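Local coordinates for uncharacterized protein (Staphylococcus aureus subsp. aureus, PDB 3H04) that is of unknown function but belongs to the alpha/beta-hydrolase clan and probably acts as a serine hydrolase of the BD-FAE type, at residues P210-A215 against N233-S238; G127-N132 against E229-H234. All blocks are in the same frame, centred on the assembly; numbering follows the deposited sequence.

Contact 1. Residues P210-A215 against N233-S238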
ATOM      1  N   PRO A 210       9.902   7.638 -10.662  1.00 15.60           N
ATOM      2  CA  PRO A 210       9.239   8.922 -10.899  1.00 15.56           C
ATOM      3  C   PRO A 210       9.062   9.664  -9.557  1.00 14.55           C
ATOM      4  O   PRO A 210       9.433   9.148  -8.525  1.00 14.66           O
ATOM      5  CB  PRO A 210       7.877   8.516 -11.504  1.00 14.91           C
ATOM      6  CG  PRO A 210       7.598   7.209 -10.883  1.00 15.11           C
ATOM      7  CD  PRO A 210       8.957   6.523 -10.807  1.00 16.16           C
ATOM      8  N   PRO A 211       8.517  10.880  -9.562  1.00 15.39           N
ATOM      9  CA  PRO A 211       8.486  11.575  -8.282  1.00 15.03           C
ATOM     10  C   PRO A 211       7.678  10.890  -7.201  1.00 15.38           C
ATOM     11  O   PRO A 211       6.601  10.335  -7.470  1.00 16.53           O
ATOM     12  CB  PRO A 211       7.839  12.926  -8.631  1.00 15.81           C
ATOM     13  CG  PRO A 211       8.115  13.148 -10.055  1.00 15.19           C
ATOM     14  CD  PRO A 211       8.086  11.760 -10.661  1.00 15.61           C
ATOM     15  N   VAL A 212       8.164  10.986  -5.968  1.00 14.50           N
ATOM     16  CA  VAL A 212       7.532  10.336  -4.834  1.00 15.43           C
ATOM     17  C   VAL A 212       7.086  11.310  -3.778  1.00 15.10           C
ATOM     18  O   VAL A 212       7.906  12.118  -3.266  1.00 16.33           O
ATOM     19  CB  VAL A 212       8.441   9.337  -4.151  1.00 16.06           C
ATOM     20  CG1 VAL A 212       7.611   8.585  -3.099  1.00 14.90           C
ATOM     21  CG2 VAL A 212       9.095   8.324  -5.212  1.00 16.12           C
ATOM     22  N   PHE A 213       5.801  11.285  -3.449  1.00 14.06           N
ATOM     23  CA  PHE A 213       5.281  12.086  -2.291  1.00 13.49           C
ATOM     24  C   PHE A 213       5.302  11.188  -1.061  1.00 13.99           C
ATOM     25  O   PHE A 213       4.753  10.089  -1.109  1.00 15.27           O
ATOM     26  CB  PHE A 213       3.885  12.581  -2.594  1.00 13.04           C
ATOM     27  CG  PHE A 213       3.278  13.476  -1.531  1.00 14.65           C
ATOM     28  CD1 PHE A 213       3.260  14.831  -1.698  1.00 15.19           C
ATOM     29  CD2 PHE A 213       2.740  12.921  -0.344  1.00 13.69           C
ATOM     30  CE1 PHE A 213       2.704  15.679  -0.723  1.00 15.68           C
ATOM     31  CE2 PHE A 213       2.188  13.751   0.630  1.00 18.39           C
ATOM     32  CZ  PHE A 213       2.184  15.138   0.442  1.00 14.98           C
ATOM     33  N   ILE A 214       5.931  11.610   0.030  1.00 14.77           N
ATOM     34  CA  ILE A 214       6.048  10.767   1.231  1.00 15.47           C
ATOM     35  C   ILE A 214       5.388  11.495   2.377  1.00 15.52           C
ATOM     36  O   ILE A 214       5.666  12.688   2.570  1.00 15.05           O
ATOM     37  CB  ILE A 214       7.503  10.460   1.573  1.00 17.00           C
ATOM     38  CG1 ILE A 214       8.183   9.794   0.333  1.00 19.16           C
ATOM     39  CG2 ILE A 214       7.569   9.625   2.901  1.00 16.56           C
ATOM     40  CD1 ILE A 214       9.737   9.701   0.361  1.00 20.75           C
ATOM     41  N   ALA A 215       4.520  10.790   3.145  1.00 15.76           N
ATOM     42  CA  ALA A 215       3.988  11.318   4.435  1.00 14.82           C
ATOM     43  C   ALA A 215       4.257  10.207   5.450  1.00 13.96           C
ATOM     44  O   ALA A 215       3.879   9.034   5.193  1.00 14.48           O
ATOM     45  CB  ALA A 215       2.487  11.662   4.359  1.00 14.68           C
ATOM     46  N   ASN A 233      17.044   9.026   0.391  1.00 16.71           N
ATOM     47  CA  ASN A 233      18.467   8.916   0.084  1.00 16.44           C
ATOM     48  C   ASN A 233      18.817   8.635  -1.393  1.00 16.20           C
ATOM     49  O   ASN A 233      19.971   8.712  -1.778  1.00 15.12           O
ATOM     50  CB  ASN A 233      19.141   7.868   0.995  1.00 17.67           C
ATOM     51  CG  ASN A 233      19.196   8.306   2.485  1.00 18.90           C
ATOM     52  OD1 ASN A 233      18.930   9.459   2.850  1.00 20.78           O
ATOM     53  ND2 ASN A 233      19.519   7.356   3.348  1.00 22.62           N
ATOM     54  N   HIS A 234      17.841   8.319  -2.231  1.00 16.04           N
ATOM     55  CA  HIS A 234      18.138   7.891  -3.612  1.00 16.19           C
ATOM     56  C   HIS A 234      17.255   8.469  -4.710  1.00 15.81           C
ATOM     57  O   HIS A 234      17.716   8.600  -5.829  1.00 15.55           O
ATOM     58  CB  HIS A 234      18.040   6.346  -3.683  1.00 16.67           C
ATOM     59  CG  HIS A 234      19.106   5.665  -2.877  1.00 15.73           C
ATOM     60  ND1 HIS A 234      20.424   5.664  -3.276  1.00 16.47           N
ATOM     61  CD2 HIS A 234      19.088   5.112  -1.641  1.00 16.35           C
ATOM     62  CE1 HIS A 234      21.161   5.076  -2.353  1.00 18.01           C
ATOM     63  NE2 HIS A 234      20.379   4.725  -1.352  1.00 16.74           N
ATOM     64  N   VAL A 235      15.967   8.689  -4.445  1.00 14.58           N
ATOM     65  CA  VAL A 235      15.049   9.102  -5.529  1.00 14.85           C
ATOM     66  C   VAL A 235      15.300  10.544  -5.945  1.00 14.03           C
ATOM     67  O   VAL A 235      15.746  11.373  -5.095  1.00 13.26           O
ATOM     68  CB  VAL A 235      13.534   8.887  -5.237  1.00 14.53           C
ATOM     69  CG1 VAL A 235      13.236   7.381  -4.965  1.00 12.92           C
ATOM     70  CG2 VAL A 235      13.039   9.811  -4.109  1.00 15.10           C
ATOM     71  N   PRO A 236      15.085  10.846  -7.250  1.00 14.32           N
ATOM     72  CA  PRO A 236      15.482  12.153  -7.721  1.00 14.87           C
ATOM     73  C   PRO A 236      14.508  13.296  -7.379  1.00 14.20           C
ATOM     74  O   PRO A 236      14.918  14.455  -7.340  1.00 13.77           O
ATOM     75  CB  PRO A 236      15.595  11.975  -9.261  1.00 15.08           C
ATOM     76  CG  PRO A 236      14.786  10.683  -9.565  1.00 15.23           C
ATOM     77  CD  PRO A 236      14.922   9.861  -8.361  1.00 14.14           C
ATOM     78  N   HIS A 237      13.242  12.963  -7.152  1.00 14.18           N
ATOM     79  CA  HIS A 237      12.239  13.969  -6.855  1.00 15.01           C
ATOM     80  C   HIS A 237      11.384  13.456  -5.726  1.00 14.96           C
ATOM     81  O   HIS A 237      10.741  12.379  -5.882  1.00 14.82           O
ATOM     82  CB  HIS A 237      11.347  14.214  -8.084  1.00 15.01           C
ATOM     83  CG  HIS A 237      12.112  14.534  -9.327  1.00 15.33           C
ATOM     84  ND1 HIS A 237      12.309  13.612 -10.338  1.00 19.63           N
ATOM     85  CD2 HIS A 237      12.750  15.647  -9.705  1.00 16.14           C
ATOM     86  CE1 HIS A 237      13.036  14.161 -11.293  1.00 14.60           C
ATOM     87  NE2 HIS A 237      13.318  15.397 -10.935  1.00 18.35           N
ATOM     88  N   SER A 238      11.404  14.188  -4.598  1.00 13.63           N
ATOM     89  CA  SER A 238      10.580  13.830  -3.444  1.00 14.02           C
ATOM     90  C   SER A 238       9.990  15.044  -2.785  1.00 14.55           C
ATOM     91  O   SER A 238      10.490  16.144  -2.895  1.00 12.01           O
ATOM     92  CB  SER A 238      11.328  12.947  -2.395  1.00 13.92           C
ATOM     93  OG  SER A 238      12.419  13.611  -1.747  1.00 16.46           O
TER
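Val212 and Ser238 form a parallel beta bridge near the surface, where strand 212-217 begins beside the outermost strand 238-243 of the central sheet. Their CA atoms lie 4.8 Å apart, and both side chains project from the same face of the sheet. The bridge is fastened by the backbone: Val212 N donates to His237 O at 2.9 Å, nearly straight at the hydrogen (167°). The same oxygen receives a CA-H...O contact from Pro211 CA at 3.4 Å, and a second one joins Ser238 CA to Val212 O at 3.2 Å. Side chains add a looser apolar margin. Pro211 lies alongside His237, pointing the same way, with the two CB atoms 3.8 Å apart. Beyond CB the His237 side chain turns away from 210-215, its CG anti to the carbonyl carbon (chi1 -53°), and CB of Pro236 lies over one ring face. Farther along, Val212 CG2, on the branch beside its backbone N, faces Val235 CG1 at 4.3 Å. Backbone bonds from Val212 and Ile214 to Thr239 carry the pairing onward, while Phe213 pairs with strand 121-125 on the other side. Strand 212-217, helix 226-232 and strand 238-243 form a beta-alpha-beta crossover, and this contact pairs the beginnings of its two parallel strands at the edge of an alpha/beta-hydrolase sheet.

Contact 2. Residues G127-N132 against E229-H234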
ATOM      1  N   GLY A 127       4.869   3.841   4.110  1.00 15.03           N
ATOM      2  CA  GLY A 127       5.292   2.572   3.550  1.00 15.78           C
ATOM      3  C   GLY A 127       6.826   2.427   3.578  1.00 16.53           C
ATOM      4  O   GLY A 127       7.553   3.050   4.389  1.00 15.87           O
ATOM      5  N   TYR A 128       7.280   1.579   2.683  1.00 16.89           N
ATOM      6  CA  TYR A 128       8.639   1.104   2.665  1.00 17.04           C
ATOM      7  C   TYR A 128       8.924   0.537   1.294  1.00 16.13           C
ATOM      8  O   TYR A 128       8.005   0.171   0.593  1.00 14.87           O
ATOM      9  CB  TYR A 128       8.838   0.007   3.717  1.00 16.81           C
ATOM     10  CG  TYR A 128       7.749  -1.042   3.809  1.00 17.12           C
ATOM     11  CD1 TYR A 128       7.860  -2.246   3.126  1.00 16.43           C
ATOM     12  CD2 TYR A 128       6.583  -0.810   4.552  1.00 17.42           C
ATOM     13  CE1 TYR A 128       6.859  -3.219   3.204  1.00 19.54           C
ATOM     14  CE2 TYR A 128       5.565  -1.807   4.664  1.00 17.79           C
ATOM     15  CZ  TYR A 128       5.739  -2.996   3.994  1.00 16.87           C
ATOM     16  OH  TYR A 128       4.786  -3.953   4.036  1.00 20.18           O
ATOM     17  N   SER A 129      10.203   0.435   0.948  1.00 15.19           N
ATOM     18  CA  SER A 129      10.655  -0.043  -0.378  1.00 16.15           C
ATOM     19  C   SER A 129      11.338  -1.427  -0.328  1.00 15.81           C
ATOM     20  O   SER A 129      11.933  -1.895  -1.312  1.00 15.05           O
ATOM     21  CB  SER A 129      11.653   0.977  -0.931  1.00 15.58           C
ATOM     22  OG  SER A 129      12.854   1.044  -0.136  1.00 18.06           O
ATOM     23  N   ARG A 130      11.368  -2.008   0.861  1.00 15.95           N
ATOM     24  CA  ARG A 130      12.104  -3.257   1.068  1.00 16.85           C
ATOM     25  C   ARG A 130      11.485  -3.992   2.255  1.00 16.57           C
ATOM     26  O   ARG A 130      10.899  -3.357   3.140  1.00 17.16           O
ATOM     27  CB  ARG A 130      13.584  -2.952   1.312  1.00 15.56           C
ATOM     28  CG  ARG A 130      13.739  -1.883   2.387  1.00 16.82           C
ATOM     29  CD  ARG A 130      15.154  -1.486   2.718  1.00 17.98           C
ATOM     30  NE  ARG A 130      15.146  -0.460   3.771  1.00 19.10           N
ATOM     31  CZ  ARG A 130      16.247   0.123   4.242  1.00 19.43           C
ATOM     32  NH1 ARG A 130      17.429  -0.203   3.760  1.00 18.96           N
ATOM     33  NH2 ARG A 130      16.173   1.030   5.208  1.00 20.66           N
ATOM     34  N   ILE A 131      11.582  -5.319   2.243  1.00 17.16           N
ATOM     35  CA  ILE A 131      11.177  -6.159   3.394  1.00 16.89           C
ATOM     36  C   ILE A 131      12.357  -6.700   4.190  1.00 16.69           C
ATOM     37  O   ILE A 131      12.179  -7.080   5.347  1.00 16.74           O
ATOM     38  CB  ILE A 131      10.245  -7.311   2.995  1.00 17.24           C
ATOM     39  CG1 ILE A 131      10.838  -8.187   1.916  1.00 17.40           C
ATOM     40  CG2 ILE A 131       8.920  -6.729   2.472  1.00 16.41           C
ATOM     41  CD1 ILE A 131      10.006  -9.393   1.628  1.00 15.19           C
ATOM     42  N   ASN A 132      13.543  -6.708   3.586  1.00 17.53           N
ATOM     43  CA  ASN A 132      14.757  -7.200   4.216  1.00 18.26           C
ATOM     44  C   ASN A 132      15.339  -6.117   5.085  1.00 20.17           C
ATOM     45  O   ASN A 132      16.349  -5.513   4.723  1.00 19.99           O
ATOM     46  CB  ASN A 132      15.796  -7.634   3.172  1.00 18.61           C
ATOM     47  CG  ASN A 132      17.046  -8.219   3.807  1.00 19.25           C
ATOM     48  OD1 ASN A 132      17.043  -8.581   4.993  1.00 19.75           O
ATOM     49  ND2 ASN A 132      18.117  -8.320   3.032  1.00 17.91           N
ATOM     50  N   GLU A 229      13.191   7.795   4.932  1.00 15.22           N
ATOM     51  CA  GLU A 229      14.525   8.443   4.783  1.00 14.94           C
ATOM     52  C   GLU A 229      15.364   7.654   3.783  1.00 15.27           C
ATOM     53  O   GLU A 229      16.011   8.238   2.921  1.00 15.95           O
ATOM     54  CB  GLU A 229      15.257   8.569   6.124  1.00 15.49           C
ATOM     55  CG  GLU A 229      14.536   9.414   7.158  1.00 17.85           C
ATOM     56  CD  GLU A 229      15.098   9.297   8.592  1.00 19.73           C
ATOM     57  OE1 GLU A 229      16.042   8.512   8.860  1.00 18.33           O
ATOM     58  OE2 GLU A 229      14.564  10.029   9.442  1.00 22.20           O
ATOM     59  N   HIS A 230      15.284   6.326   3.830  1.00 16.25           N
ATOM     60  CA  HIS A 230      15.991   5.471   2.850  1.00 16.35           C
ATOM     61  C   HIS A 230      15.603   5.791   1.388  1.00 16.54           C
ATOM     62  O   HIS A 230      16.474   5.866   0.500  1.00 16.46           O
ATOM     63  CB  HIS A 230      15.749   3.981   3.103  1.00 15.84           C
ATOM     64  CG  HIS A 230      16.379   3.079   2.078  1.00 15.78           C
ATOM     65  ND1 HIS A 230      17.739   2.977   1.915  1.00 18.83           N
ATOM     66  CD2 HIS A 230      15.831   2.241   1.162  1.00 18.88           C
ATOM     67  CE1 HIS A 230      18.008   2.130   0.938  1.00 21.71           C
ATOM     68  NE2 HIS A 230      16.868   1.656   0.476  1.00 20.14           N
ATOM     69  N   ILE A 231      14.311   5.986   1.146  1.00 15.78           N
ATOM     70  CA  ILE A 231      13.841   6.293  -0.201  1.00 16.05           C
ATOM     71  C   ILE A 231      14.382   7.674  -0.619  1.00 16.48           C
ATOM     72  O   ILE A 231      14.974   7.826  -1.697  1.00 17.61           O
ATOM     73  CB  ILE A 231      12.307   6.221  -0.245  1.00 15.68           C
ATOM     74  CG1 ILE A 231      11.881   4.758  -0.111  1.00 14.97           C
ATOM     75  CG2 ILE A 231      11.784   6.750  -1.545  1.00 15.94           C
ATOM     76  CD1 ILE A 231      10.491   4.570   0.326  1.00 14.49           C
ATOM     77  N   MET A 232      14.291   8.620   0.296  1.00 17.30           N
ATOM     78  CA  MET A 232      14.801   9.982   0.073  1.00 18.69           C
ATOM     79  C   MET A 232      16.312  10.032  -0.090  1.00 17.89           C
ATOM     80  O   MET A 232      16.838  11.032  -0.595  1.00 19.00           O
ATOM     81  CB  MET A 232      14.436  10.893   1.263  1.00 20.08           C
ATOM     82  CG  MET A 232      13.015  10.749   1.745  1.00 27.44           C
ATOM     83  SD  MET A 232      11.955  12.150   1.349  1.00 30.05           S
ATOM     84  CE  MET A 232      12.675  13.335   2.442  1.00 35.94           C
ATOM     85  N   ASN A 233      17.044   9.026   0.391  1.00 16.71           N
ATOM     86  CA  ASN A 233      18.467   8.916   0.084  1.00 16.44           C
ATOM     87  C   ASN A 233      18.817   8.635  -1.393  1.00 16.20           C
ATOM     88  O   ASN A 233      19.971   8.712  -1.778  1.00 15.12           O
ATOM     89  CB  ASN A 233      19.141   7.868   0.995  1.00 17.67           C
ATOM     90  CG  ASN A 233      19.196   8.306   2.485  1.00 18.90           C
ATOM     91  OD1 ASN A 233      18.930   9.459   2.850  1.00 20.78           O
ATOM     92  ND2 ASN A 233      19.519   7.356   3.348  1.00 22.62           N
ATOM     93  N   HIS A 234      17.841   8.319  -2.231  1.00 16.04           N
ATOM     94  CA  HIS A 234      18.138   7.891  -3.612  1.00 16.19           C
ATOM     95  C   HIS A 234      17.255   8.469  -4.710  1.00 15.81           C
ATOM     96  O   HIS A 234      17.716   8.600  -5.829  1.00 15.55           O
ATOM     97  CB  HIS A 234      18.040   6.346  -3.683  1.00 16.67           C
ATOM     98  CG  HIS A 234      19.106   5.665  -2.877  1.00 15.73           C
ATOM     99  ND1 HIS A 234      20.424   5.664  -3.276  1.00 16.47           N
ATOM    100  CD2 HIS A 234      19.088   5.112  -1.641  1.00 16.35           C
ATOM    101  CE1 HIS A 234      21.161   5.076  -2.353  1.00 18.01           C
ATOM    102  NE2 HIS A 234      20.379   4.725  -1.352  1.00 16.74           N
TER
HETATM  103  O   HOH W   1      15.081  -0.353  -0.937  1.00 15.94           O
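Arg130 and His230 stack flat on one another, joining the loop after strand 121-125 to helix 226-232. The guanidinium and the imidazole are nearly parallel, with planes at 4° and centres 3.8 Å apart. The overlap is slightly staggered: NH1 of Arg130 sits over the middle of the His230 ring, whereas CG of His230 lies over the centre of the guanidinium. NH2 reaches past the ring to His230 CB, at 3.6 Å. The arginine arrives by a chain extended from CG to NE, and His230 presents its ring with CG anti to the backbone N (chi1 176°). A salt bridge from Arg130 NE to Glu227 OE1, one turn earlier on the same helix, ties the guanidinium to that helix as well.

The polar link runs at the rim of the imidazole. Ser129 OG lies in the ring plane, 3.5 Å from His230 CD2, and a water in that plane joins the two residues, 2.7 Å from Ser129 OG and 3.0 Å from His230 NE2. Two different sides of the histidine are thus engaged, a face by arginine and an edge by serine and water.

Ile231 packs against Ser129, CG1 3.8 Å from Ser129 OG and CD1 4.0 Å from Ser129 CB; the isoleucine also rests on Leu111 of helix 105-116. The Tyr128 ring stacks on that of Tyr108, also of helix 105-116.

Since a guanidinium lies against its face, His230 would probably favour the neutral form, and Glu227 would help offset the positive charge of Arg130. Stack and bridging water, with the salt bridge to Glu227 just before 229-234, together fix how the loop sits against the helix.

How the contacts relate
Helix 226-232 connects the two contacts, whose centres are about 10 Å apart; they share Asn233 and His234. Contact 1 sets the exit from this helix against strand 212-217, and contact 2 holds the helix to the loop after strand 121-125. Met232 and Ile231 bring them into touch: Ile214 CD1 packs on Met232 SD at 3.4 Å and on Ile231 CG2 at 4.1 Å, while Ser238 OG lies 3.5 Å from Met232 SD. Contact 2 borders on the probable active site through the Tyr128 side chain, which approaches the likely Ser104-His248-Asp220 triad but makes no contact with it; contact 1 lies at the sheet edge, where strand 238-243 is outermost.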